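Trichothecene 15-O-acetyltransferase TRI3 (Fusarium sporotrichioides, PDB 3FOT) transfers an acetyl group to the 15-hydroxyl of trichothecene intermediates on the pathway to T-2 toxin, as a coenzyme A-dependent acyltransferase of the BAHD superfamily. Local coordinates at residues A[193-198]-A[442-447]; A[253-258]-A[360-365]; A[463-468]-A[481-486]. One frame throughout, in Å; residues are numbered along the deposited sequence.

In the fold
Interactions 1 and 3 are neighbours, their centres 11 Å apart, and they touch through the loop after strand 435-441. Glu443 OE2 lies 2.6 Å from Arg484 N, a probable hydrogen bond, and Asn442 N is 2.9 Å from Ser482 O, so residues 442-447 link helix 191-205 to the hairpin of residues 481-486. Interaction 2 stands apart, its centre 29 Å from that of interaction 1 and 30 Å from that of interaction 3. It is the one beside the substrate site: the side chain of Ala360 is about 4 Å from that of His414, which binds 15-deacetylcalonectrin. Along the chain, interaction 2 is nested within the loop that interaction 1 closes, and interaction 3 follows.

Interaction 1 of 3, residues A[193-198]-A[442-447]; sequences GCRKFV and NERFIP
Helix 191-205 meets the loop between strands 435-441 and 449-452 in a mixed contact: Phe445 wedges between Arg195 and Lys196, and Ile446 packs beside Val198. The backbones come closest at Lys196 and Phe445. Phe445 puts one corner of its ring over the Arg195 guanidinium: Phe445 CE2 lies 3.8 Å from Arg195 CZ, the planes 69° apart, so this is no flat stack. Phe445 CD1 meets the aliphatic part of Lys196, 3.5 Å from Lys196 CG. Over one face of the same ring lies CB of Arg444, whose chain folds back until Phe445 CZ stands over the centre of one face of its guanidinium. Helix 191-205 directly follows the HXXXD motif of the BAHD superfamily, which ends at Asp190, and the side chain of that aspartate accepts a hydrogen bond from Gly193 N. Arg195 bends at chi3 (-76°), which turns its guanidinium toward the loop. Its NH1 donates to Asp439 O on strand 435-441, NE bonds back to Gly191 O, and the group makes a cation-pi contact with Phe467; together these probably fix its rotation. The side-chain amide of Asn442 stands at the guanidinium edge, nearly perpendicular to it. Arg444 NH2 is 4.5 Å from Arg195 NH2. A bound sulfate, probably from the crystallisation liquor, lies about 5 Å from the Phe445 side chain. Toward the C-terminal end of 193-198, Ile446 CG1 rests 3.4 Å from Arg195 O, while its CD1 reaches Val198 CG1 at 4.0 Å. A water bridges the backbones, 2.8 Å from Lys196 O and 2.9 Å from Phe445 O.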
loop_
_atom_site.group_PDB
_atom_site.type_symbol
_atom_site.label_atom_id
_atom_site.label_comp_id
_atom_site.label_asym_id
_atom_site.label_seq_id
_atom_site.Cartn_x
_atom_site.Cartn_y
_atom_site.Cartn_z
ATOM N N GLY A 193 1.986 1.084 -6.995
ATOM C CA GLY A 193 3.269 1.114 -7.655
ATOM C C GLY A 193 4.169 0.006 -7.119
ATOM O O GLY A 193 4.917 -0.637 -7.878
ATOM N N CYS A 194 4.098 -0.226 -5.809
ATOM C CA CYS A 194 4.964 -1.216 -5.175
ATOM C C CYS A 194 4.532 -2.617 -5.622
ATOM O O CYS A 194 5.368 -3.444 -5.992
ATOM C CB CYS A 194 4.918 -1.091 -3.643
ATOM S SG CYS A 194 6.315 -1.915 -2.871
ATOM N N ARG A 195 3.235 -2.897 -5.625
ATOM C CA ARG A 195 2.785 -4.207 -6.139
ATOM C C ARG A 195 3.087 -4.403 -7.625
ATOM O O ARG A 195 3.450 -5.512 -8.037
ATOM C CB ARG A 195 1.302 -4.420 -5.865
ATOM C CG ARG A 195 1.079 -4.625 -4.377
ATOM C CD ARG A 195 -0.385 -4.756 -4.063
ATOM N NE ARG A 195 -1.059 -3.468 -4.106
ATOM C CZ ARG A 195 -2.374 -3.326 -4.190
ATOM N NH1 ARG A 195 -3.152 -4.405 -4.279
ATOM N NH2 ARG A 195 -2.908 -2.104 -4.240
ATOM N N LYS A 196 2.931 -3.352 -8.430
ATOM C CA LYS A 196 3.291 -3.439 -9.853
ATOM C C LYS A 196 4.774 -3.834 -9.963
ATOM O O LYS A 196 5.158 -4.655 -10.777
ATOM C CB LYS A 196 3.064 -2.106 -10.575
ATOM C CG LYS A 196 1.566 -1.838 -10.883
ATOM C CD LYS A 196 1.294 -0.406 -11.382
ATOM C CE LYS A 196 1.908 -0.126 -12.761
ATOM N NZ LYS A 196 1.297 -0.918 -13.889
ATOM N N PHE A 197 5.599 -3.249 -9.114
ATOM C CA PHE A 197 7.029 -3.532 -9.173
ATOM C C PHE A 197 7.348 -4.983 -8.753
ATOM O O PHE A 197 8.201 -5.633 -9.364
ATOM C CB PHE A 197 7.807 -2.519 -8.319
ATOM C CG PHE A 197 9.289 -2.604 -8.523
ATOM C CD1 PHE A 197 9.902 -1.937 -9.587
ATOM C CD2 PHE A 197 10.069 -3.365 -7.652
ATOM C CE1 PHE A 197 11.296 -2.033 -9.791
ATOM C CE2 PHE A 197 11.441 -3.441 -7.811
ATOM C CZ PHE A 197 12.066 -2.772 -8.883
ATOM N N VAL A 198 6.647 -5.500 -7.749
ATOM C CA VAL A 198 6.764 -6.933 -7.377
ATOM C C VAL A 198 6.410 -7.792 -8.622
ATOM O O VAL A 198 7.130 -8.734 -8.971
ATOM C CB VAL A 198 5.850 -7.270 -6.193
ATOM C CG1 VAL A 198 5.769 -8.780 -5.959
ATOM C CG2 VAL A 198 6.374 -6.558 -4.918
ATOM N N ASN A 442 -5.292 -8.250 -6.532
ATOM C CA ASN A 442 -3.853 -8.324 -6.716
ATOM C C ASN A 442 -3.450 -8.859 -8.091
ATOM O O ASN A 442 -2.320 -8.659 -8.511
ATOM C CB ASN A 442 -3.199 -9.131 -5.586
ATOM C CG ASN A 442 -3.007 -8.329 -4.325
ATOM O OD1 ASN A 442 -3.372 -8.760 -3.206
ATOM N ND2 ASN A 442 -2.399 -7.183 -4.472
ATOM N N GLU A 443 -4.385 -9.511 -8.800
ATOM C CA GLU A 443 -4.105 -9.999 -10.161
ATOM C C GLU A 443 -3.842 -8.871 -11.161
ATOM O O GLU A 443 -3.247 -9.100 -12.231
ATOM C CB GLU A 443 -5.261 -10.888 -10.653
ATOM C CG GLU A 443 -5.147 -12.344 -10.157
ATOM C CD GLU A 443 -5.808 -12.597 -8.794
ATOM O OE1 GLU A 443 -6.234 -11.630 -8.101
ATOM O OE2 GLU A 443 -5.929 -13.789 -8.436
ATOM N N ARG A 444 -4.316 -7.665 -10.830
ATOM C CA ARG A 444 -4.027 -6.497 -11.634
ATOM C C ARG A 444 -2.534 -6.279 -11.764
ATOM O O ARG A 444 -2.080 -5.735 -12.754
ATOM C CB ARG A 444 -4.682 -5.239 -11.033
ATOM C CG ARG A 444 -6.196 -5.276 -10.977
ATOM C CD ARG A 444 -6.733 -3.904 -10.543
ATOM N NE ARG A 444 -6.504 -3.708 -9.113
ATOM C CZ ARG A 444 -6.470 -2.531 -8.487
ATOM N NH1 ARG A 444 -6.607 -1.388 -9.157
ATOM N NH2 ARG A 444 -6.246 -2.510 -7.180
ATOM N N PHE A 445 -1.768 -6.701 -10.756
ATOM C CA PHE A 445 -0.369 -6.303 -10.644
ATOM C C PHE A 445 0.655 -7.427 -10.584
ATOM O O PHE A 445 1.796 -7.222 -10.984
ATOM C CB PHE A 445 -0.202 -5.459 -9.383
ATOM C CG PHE A 445 -1.236 -4.386 -9.244
ATOM C CD1 PHE A 445 -1.431 -3.468 -10.262
ATOM C CD2 PHE A 445 -2.021 -4.314 -8.099
ATOM C CE1 PHE A 445 -2.394 -2.466 -10.148
ATOM C CE2 PHE A 445 -2.999 -3.309 -7.970
ATOM C CZ PHE A 445 -3.170 -2.389 -9.005
ATOM N N ILE A 446 0.264 -8.581 -10.047
ATOM C CA ILE A 446 1.230 -9.661 -9.724
ATOM C C ILE A 446 0.741 -10.937 -10.398
ATOM O O ILE A 446 -0.435 -11.263 -10.304
ATOM C CB ILE A 446 1.348 -9.846 -8.194
ATOM C CG1 ILE A 446 1.917 -8.559 -7.574
ATOM C CG2 ILE A 446 2.200 -11.068 -7.819
ATOM C CD1 ILE A 446 1.791 -8.493 -6.056
ATOM N N PRO A 447 1.651 -11.677 -11.059
ATOM C CA PRO A 447 1.197 -12.899 -11.715
ATOM C C PRO A 447 0.954 -14.078 -10.772
ATOM O O PRO A 447 1.535 -14.156 -9.689
ATOM C CB PRO A 447 2.344 -13.235 -12.671
ATOM C CG PRO A 447 3.569 -12.664 -12.011
ATOM C CD PRO A 447 3.100 -11.440 -11.235
HETATM O O HOH W 1 3.267 -5.510 -12.728
#

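Interaction 2 of 3, residues A[253-258]-A[360-365]; sequences TEYTSA and AAVVRI
Tyr255 and Ala258, one turn apart on helix 246-264, fit against the small side chains of Ala360 and Val362 on strand 358-365. The local axes approach to 9.1 Å at 61°, close enough for one layer of side chains, and the contact is apolar, with no hydrogen bond across it. CG2 of Val362 is the main bump: it enters the hollow between the Tyr255 ring and the Ala258 methyl, 3.7 Å from Tyr255 CD1 and 4.0 Å from Ala258 CB. The other branch, CG1, stays alongside Ala258 CB at 4.1 Å, so the alanine methyl sits against both prongs of the valine. With CG anti to the backbone N (chi1 178°), the Tyr255 ring reaches across to the start of the strand segment, to Ala360, whose CB presses obliquely on Tyr255 CE1 at 3.4 Å. Ala361, alternating in the strand, points its methyl away; its backbone O lies near the ring plane at the edge, 4.1 Å from Tyr255 CE1. Beyond the contact, the phenol hydroxyl is hydrogen-bonded to Glu417 OE1 of helix 406-423. That helix also supplies Val413, against Tyr255, and the substrate-binding His414, against Ala360. Trp400 of helix 379-401 touches Val362 and Ala361, and strand 333-340 pairs antiparallel with strand 358-365, adding Pro336 against Tyr255 and Ile334 against Val362.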
loop_
_atom_site.group_PDB
_atom_site.type_symbol
_atom_site.label_atom_id
_atom_site.label_comp_id
_atom_site.label_asym_id
_atom_site.label_seq_id
_atom_site.Cartn_x
_atom_site.Cartn_y
_atom_site.Cartn_z
ATOM N N THR A 253 -10.917 23.126 1.178
ATOM C CA THR A 253 -11.265 23.531 2.540
ATOM C C THR A 253 -12.275 22.559 3.181
ATOM O O THR A 253 -12.218 22.292 4.391
ATOM C CB THR A 253 -11.823 24.975 2.536
ATOM O OG1 THR A 253 -10.767 25.871 2.191
ATOM C CG2 THR A 253 -12.376 25.360 3.895
ATOM N N GLU A 254 -13.193 22.028 2.375
ATOM C CA GLU A 254 -14.129 21.038 2.870
ATOM C C GLU A 254 -13.369 19.803 3.345
ATOM O O GLU A 254 -13.666 19.251 4.412
ATOM C CB GLU A 254 -15.121 20.624 1.787
ATOM C CG GLU A 254 -16.217 19.727 2.335
ATOM C CD GLU A 254 -17.129 19.173 1.261
ATOM O OE1 GLU A 254 -17.138 19.715 0.143
ATOM O OE2 GLU A 254 -17.850 18.193 1.553
ATOM N N TYR A 255 -12.377 19.382 2.561
ATOM C CA TYR A 255 -11.547 18.257 2.987
ATOM C C TYR A 255 -10.717 18.565 4.243
ATOM O O TYR A 255 -10.726 17.782 5.202
ATOM C CB TYR A 255 -10.678 17.690 1.851
ATOM C CG TYR A 255 -9.809 16.556 2.368
ATOM C CD1 TYR A 255 -10.233 15.215 2.295
ATOM C CD2 TYR A 255 -8.597 16.820 3.000
ATOM C CE1 TYR A 255 -9.422 14.167 2.818
ATOM C CE2 TYR A 255 -7.809 15.792 3.527
ATOM C CZ TYR A 255 -8.230 14.477 3.436
ATOM O OH TYR A 255 -7.394 13.500 3.975
ATOM N N THR A 256 -9.986 19.682 4.265
ATOM C CA THR A 256 -9.135 19.974 5.432
ATOM C C THR A 256 -9.957 20.178 6.712
ATOM O O THR A 256 -9.527 19.783 7.799
ATOM C CB THR A 256 -8.174 21.157 5.198
ATOM O OG1 THR A 256 -8.934 22.359 4.987
ATOM C CG2 THR A 256 -7.298 20.884 3.966
ATOM N N SER A 257 -11.153 20.760 6.579
ATOM C CA SER A 257 -12.067 20.873 7.708
ATOM C C SER A 257 -12.500 19.506 8.234
ATOM O O SER A 257 -12.474 19.277 9.450
ATOM C CB SER A 257 -13.278 21.733 7.348
ATOM O OG SER A 257 -12.866 23.086 7.229
ATOM N N ALA A 258 -12.864 18.596 7.323
ATOM C CA ALA A 258 -13.191 17.205 7.687
ATOM C C ALA A 258 -12.012 16.466 8.325
ATOM O O ALA A 258 -12.184 15.695 9.288
ATOM C CB ALA A 258 -13.681 16.434 6.493
ATOM N N ALA A 360 -7.858 12.041 -2.291
ATOM C CA ALA A 360 -8.619 12.035 -1.050
ATOM C C ALA A 360 -10.113 12.122 -1.369
ATOM O O ALA A 360 -10.501 12.665 -2.406
ATOM C CB ALA A 360 -8.202 13.220 -0.201
ATOM N N ALA A 361 -10.936 11.533 -0.499
ATOM C CA ALA A 361 -12.396 11.689 -0.536
ATOM C C ALA A 361 -12.882 11.650 0.903
ATOM O O ALA A 361 -12.130 11.270 1.799
ATOM C CB ALA A 361 -13.070 10.556 -1.354
ATOM N N VAL A 362 -14.126 12.049 1.145
ATOM C CA VAL A 362 -14.648 11.992 2.498
ATOM C C VAL A 362 -15.906 11.135 2.466
ATOM O O VAL A 362 -16.886 11.468 1.790
ATOM C CB VAL A 362 -14.952 13.396 3.107
ATOM C CG1 VAL A 362 -15.477 13.257 4.518
ATOM C CG2 VAL A 362 -13.704 14.276 3.110
ATOM N N VAL A 363 -15.837 10.001 3.148
ATOM C CA VAL A 363 -17.013 9.153 3.364
ATOM C C VAL A 363 -17.866 9.756 4.491
ATOM O O VAL A 363 -17.347 10.104 5.547
ATOM C CB VAL A 363 -16.569 7.721 3.732
ATOM C CG1 VAL A 363 -17.765 6.831 4.139
ATOM C CG2 VAL A 363 -15.832 7.119 2.570
ATOM N N ARG A 364 -19.175 9.845 4.259
ATOM C CA ARG A 364 -20.111 10.372 5.236
ATOM C C ARG A 364 -21.317 9.474 5.351
ATOM O O ARG A 364 -21.933 9.124 4.339
ATOM C CB ARG A 364 -20.576 11.772 4.833
ATOM C CG ARG A 364 -19.513 12.825 4.856
ATOM C CD ARG A 364 -20.093 14.166 4.384
ATOM N NE ARG A 364 -21.459 14.373 4.887
ATOM C CZ ARG A 364 -21.777 15.028 6.001
ATOM N NH1 ARG A 364 -20.835 15.574 6.766
ATOM N NH2 ARG A 364 -23.052 15.138 6.352
ATOM N N ILE A 365 -21.644 9.082 6.579
ATOM C CA ILE A 365 -22.864 8.309 6.819
ATOM C C ILE A 365 -23.605 8.995 7.973
ATOM O O ILE A 365 -23.081 9.080 9.077
ATOM C CB ILE A 365 -22.587 6.818 7.165
ATOM C CG1 ILE A 365 -21.752 6.125 6.060
ATOM C CG2 ILE A 365 -23.923 6.078 7.451
ATOM C CD1 ILE A 365 -21.039 4.865 6.509
#

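Interaction 3 of 3, residues A[463-468]-A[481-486]; sequences ESIDFV and DSWRDA
Strands 457-469 and 477-483 run antiparallel here, their local axes 165° apart and 7.7 Å from each other, too far for backbone pairing; they belong to different sheets and meet through side chains. The centre is a CH-pi contact. Ile465 raises CD1 squarely over the six-membered ring of Trp483, 3.4 Å from its centroid and only 7° off the ring normal. Ile465 has CG1 anti to the carbonyl carbon (chi1 -57°) and is extended at chi2, so that its terminal methyl makes this approach. On the opposite indole face lies CG of Arg484, nearer the rim, leaving the ring sandwiched between two aliphatic groups. At the pyrrole edge, Glu463 O lies in the ring plane, 3.3 Å from Trp483 CD1. The indole NE1 bonds to Val462 O, which also takes Arg484 NE; one carbonyl thus holds both side chains at this end of the contact. Further along, Asp481 OD2 lies 4.0 Å from Phe467 CB, a light touch. A water joins the two strands, 2.9 Å from Ile465 O and 3.0 Å from Asp481 OD1. Trp483 also opens a type I' turn ending at Ala486, the tight two-residue connection of a beta hairpin: Trp483 N donates to Ala486 O, and Ala486 N to Trp483 O. Glu463 and Ser464 form a classic beta bulge against Ser58 of strand 53-61, and Glu463 makes a salt bridge to Arg60 of that strand. His448, in the loop before strand 449-452, meets the Trp483 ring edge-to-face, while Phe467 packs on Leu53 and Ile55 of strand 53-61 and on Asp439 of strand 435-441, and Asp481 touches Thr488 of strand 486-494.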
loop_
_atom_site.group_PDB
_atom_site.type_symbol
_atom_site.label_atom_id
_atom_site.label_comp_id
_atom_site.label_asym_id
_atom_site.label_seq_id
_atom_site.Cartn_x
_atom_site.Cartn_y
_atom_site.Cartn_z
ATOM N N GLU A 463 1.223 -18.236 -4.013
ATOM C CA GLU A 463 0.053 -18.800 -3.294
ATOM C C GLU A 463 -0.723 -17.758 -2.524
ATOM O O GLU A 463 -1.960 -17.754 -2.545
ATOM C CB GLU A 463 0.466 -19.924 -2.351
ATOM C CG GLU A 463 1.100 -21.069 -3.107
ATOM C CD GLU A 463 0.917 -22.396 -2.427
ATOM O OE1 GLU A 463 1.021 -22.459 -1.184
ATOM O OE2 GLU A 463 0.671 -23.376 -3.157
ATOM N N SER A 464 0.010 -16.874 -1.843
ATOM C CA SER A 464 -0.652 -15.890 -0.981
ATOM C C SER A 464 0.117 -14.584 -1.009
ATOM O O SER A 464 1.349 -14.557 -1.175
ATOM C CB SER A 464 -0.782 -16.412 0.459
ATOM O OG SER A 464 0.486 -16.523 1.057
ATOM N N ILE A 465 -0.633 -13.497 -0.864
ATOM C CA ILE A 465 -0.071 -12.162 -0.862
ATOM C C ILE A 465 -0.679 -11.422 0.312
ATOM O O ILE A 465 -1.903 -11.350 0.443
ATOM C CB ILE A 465 -0.339 -11.389 -2.185
ATOM C CG1 ILE A 465 0.201 -12.163 -3.404
ATOM C CG2 ILE A 465 0.229 -9.948 -2.108
ATOM C CD1 ILE A 465 -0.134 -11.519 -4.766
ATOM N N ASP A 466 0.176 -10.920 1.196
ATOM C CA ASP A 466 -0.297 -10.049 2.281
ATOM C C ASP A 466 0.415 -8.708 2.226
ATOM O O ASP A 466 1.624 -8.653 2.206
ATOM C CB ASP A 466 -0.096 -10.725 3.632
ATOM C CG ASP A 466 -0.959 -11.943 3.778
ATOM O OD1 ASP A 466 -2.203 -11.755 3.820
ATOM O OD2 ASP A 466 -0.400 -13.066 3.823
ATOM N N PHE A 467 -0.353 -7.632 2.225
ATOM C CA PHE A 467 0.185 -6.299 2.048
ATOM C C PHE A 467 0.004 -5.563 3.372
ATOM O O PHE A 467 -1.121 -5.396 3.859
ATOM C CB PHE A 467 -0.543 -5.594 0.908
ATOM C CG PHE A 467 -0.100 -4.191 0.677
ATOM C CD1 PHE A 467 0.949 -3.909 -0.181
ATOM C CD2 PHE A 467 -0.731 -3.135 1.321
ATOM C CE1 PHE A 467 1.362 -2.611 -0.391
ATOM C CE2 PHE A 467 -0.309 -1.832 1.101
ATOM C CZ PHE A 467 0.725 -1.577 0.254
ATOM N N VAL A 468 1.123 -5.186 3.976
ATOM C CA VAL A 468 1.096 -4.471 5.249
ATOM C C VAL A 468 1.771 -3.094 5.134
ATOM O O VAL A 468 2.756 -2.921 4.409
ATOM C CB VAL A 468 1.675 -5.330 6.427
ATOM C CG1 VAL A 468 0.983 -6.709 6.502
ATOM C CG2 VAL A 468 3.151 -5.515 6.288
ATOM N N ASP A 481 -7.871 -6.752 0.314
ATOM C CA ASP A 481 -7.536 -7.051 -1.078
ATOM C C ASP A 481 -8.012 -8.431 -1.478
ATOM O O ASP A 481 -8.758 -9.069 -0.728
ATOM C CB ASP A 481 -6.081 -6.768 -1.434
ATOM C CG ASP A 481 -5.115 -7.508 -0.589
ATOM O OD1 ASP A 481 -5.532 -8.475 0.093
ATOM O OD2 ASP A 481 -3.913 -7.114 -0.653
ATOM N N SER A 482 -7.586 -8.878 -2.644
ATOM C CA SER A 482 -8.058 -10.129 -3.183
ATOM C C SER A 482 -6.941 -10.822 -3.924
ATOM O O SER A 482 -6.145 -10.168 -4.595
ATOM C CB SER A 482 -9.201 -9.878 -4.167
ATOM O OG SER A 482 -9.698 -11.126 -4.627
ATOM N N TRP A 483 -6.903 -12.145 -3.807
ATOM C CA TRP A 483 -5.980 -12.949 -4.622
ATOM C C TRP A 483 -6.599 -14.301 -4.872
ATOM O O TRP A 483 -7.120 -14.902 -3.936
ATOM C CB TRP A 483 -4.696 -13.102 -3.858
ATOM C CG TRP A 483 -3.596 -13.859 -4.519
ATOM C CD1 TRP A 483 -3.027 -15.011 -4.077
ATOM C CD2 TRP A 483 -2.897 -13.486 -5.705
ATOM N NE1 TRP A 483 -2.008 -15.398 -4.938
ATOM C CE2 TRP A 483 -1.915 -14.480 -5.944
ATOM C CE3 TRP A 483 -3.014 -12.417 -6.606
ATOM C CZ2 TRP A 483 -1.039 -14.427 -7.031
ATOM C CZ3 TRP A 483 -2.135 -12.370 -7.702
ATOM C CH2 TRP A 483 -1.155 -13.371 -7.892
ATOM N N ARG A 484 -6.572 -14.766 -6.129
ATOM C CA ARG A 484 -7.132 -16.104 -6.470
ATOM C C ARG A 484 -8.581 -16.219 -5.960
ATOM O O ARG A 484 -9.003 -17.276 -5.419
ATOM C CB ARG A 484 -6.277 -17.231 -5.910
ATOM C CG ARG A 484 -4.887 -17.267 -6.556
ATOM C CD ARG A 484 -4.048 -18.313 -5.887
ATOM N NE ARG A 484 -2.727 -18.407 -6.503
ATOM C CZ ARG A 484 -2.444 -19.137 -7.593
ATOM N NH1 ARG A 484 -1.202 -19.153 -8.060
ATOM N NH2 ARG A 484 -3.387 -19.873 -8.200
ATOM N N ASP A 485 -9.313 -15.126 -6.171
ATOM C CA ASP A 485 -10.751 -14.977 -5.831
ATOM C C ASP A 485 -11.068 -15.030 -4.339
ATOM O O ASP A 485 -12.240 -15.170 -3.965
ATOM C CB ASP A 485 -11.614 -16.023 -6.540
ATOM C CG ASP A 485 -11.803 -15.728 -8.005
ATOM O OD1 ASP A 485 -11.954 -14.541 -8.382
ATOM O OD2 ASP A 485 -11.837 -16.708 -8.763
ATOM N N ALA A 486 -10.050 -14.931 -3.493
ATOM C CA ALA A 486 -10.266 -14.899 -2.055
ATOM C C ALA A 486 -9.927 -13.518 -1.522
ATOM O O ALA A 486 -8.838 -13.008 -1.790
ATOM C CB ALA A 486 -9.414 -15.958 -1.362
HETATM O O HOH W 2 -4.320 -10.896 -1.159
#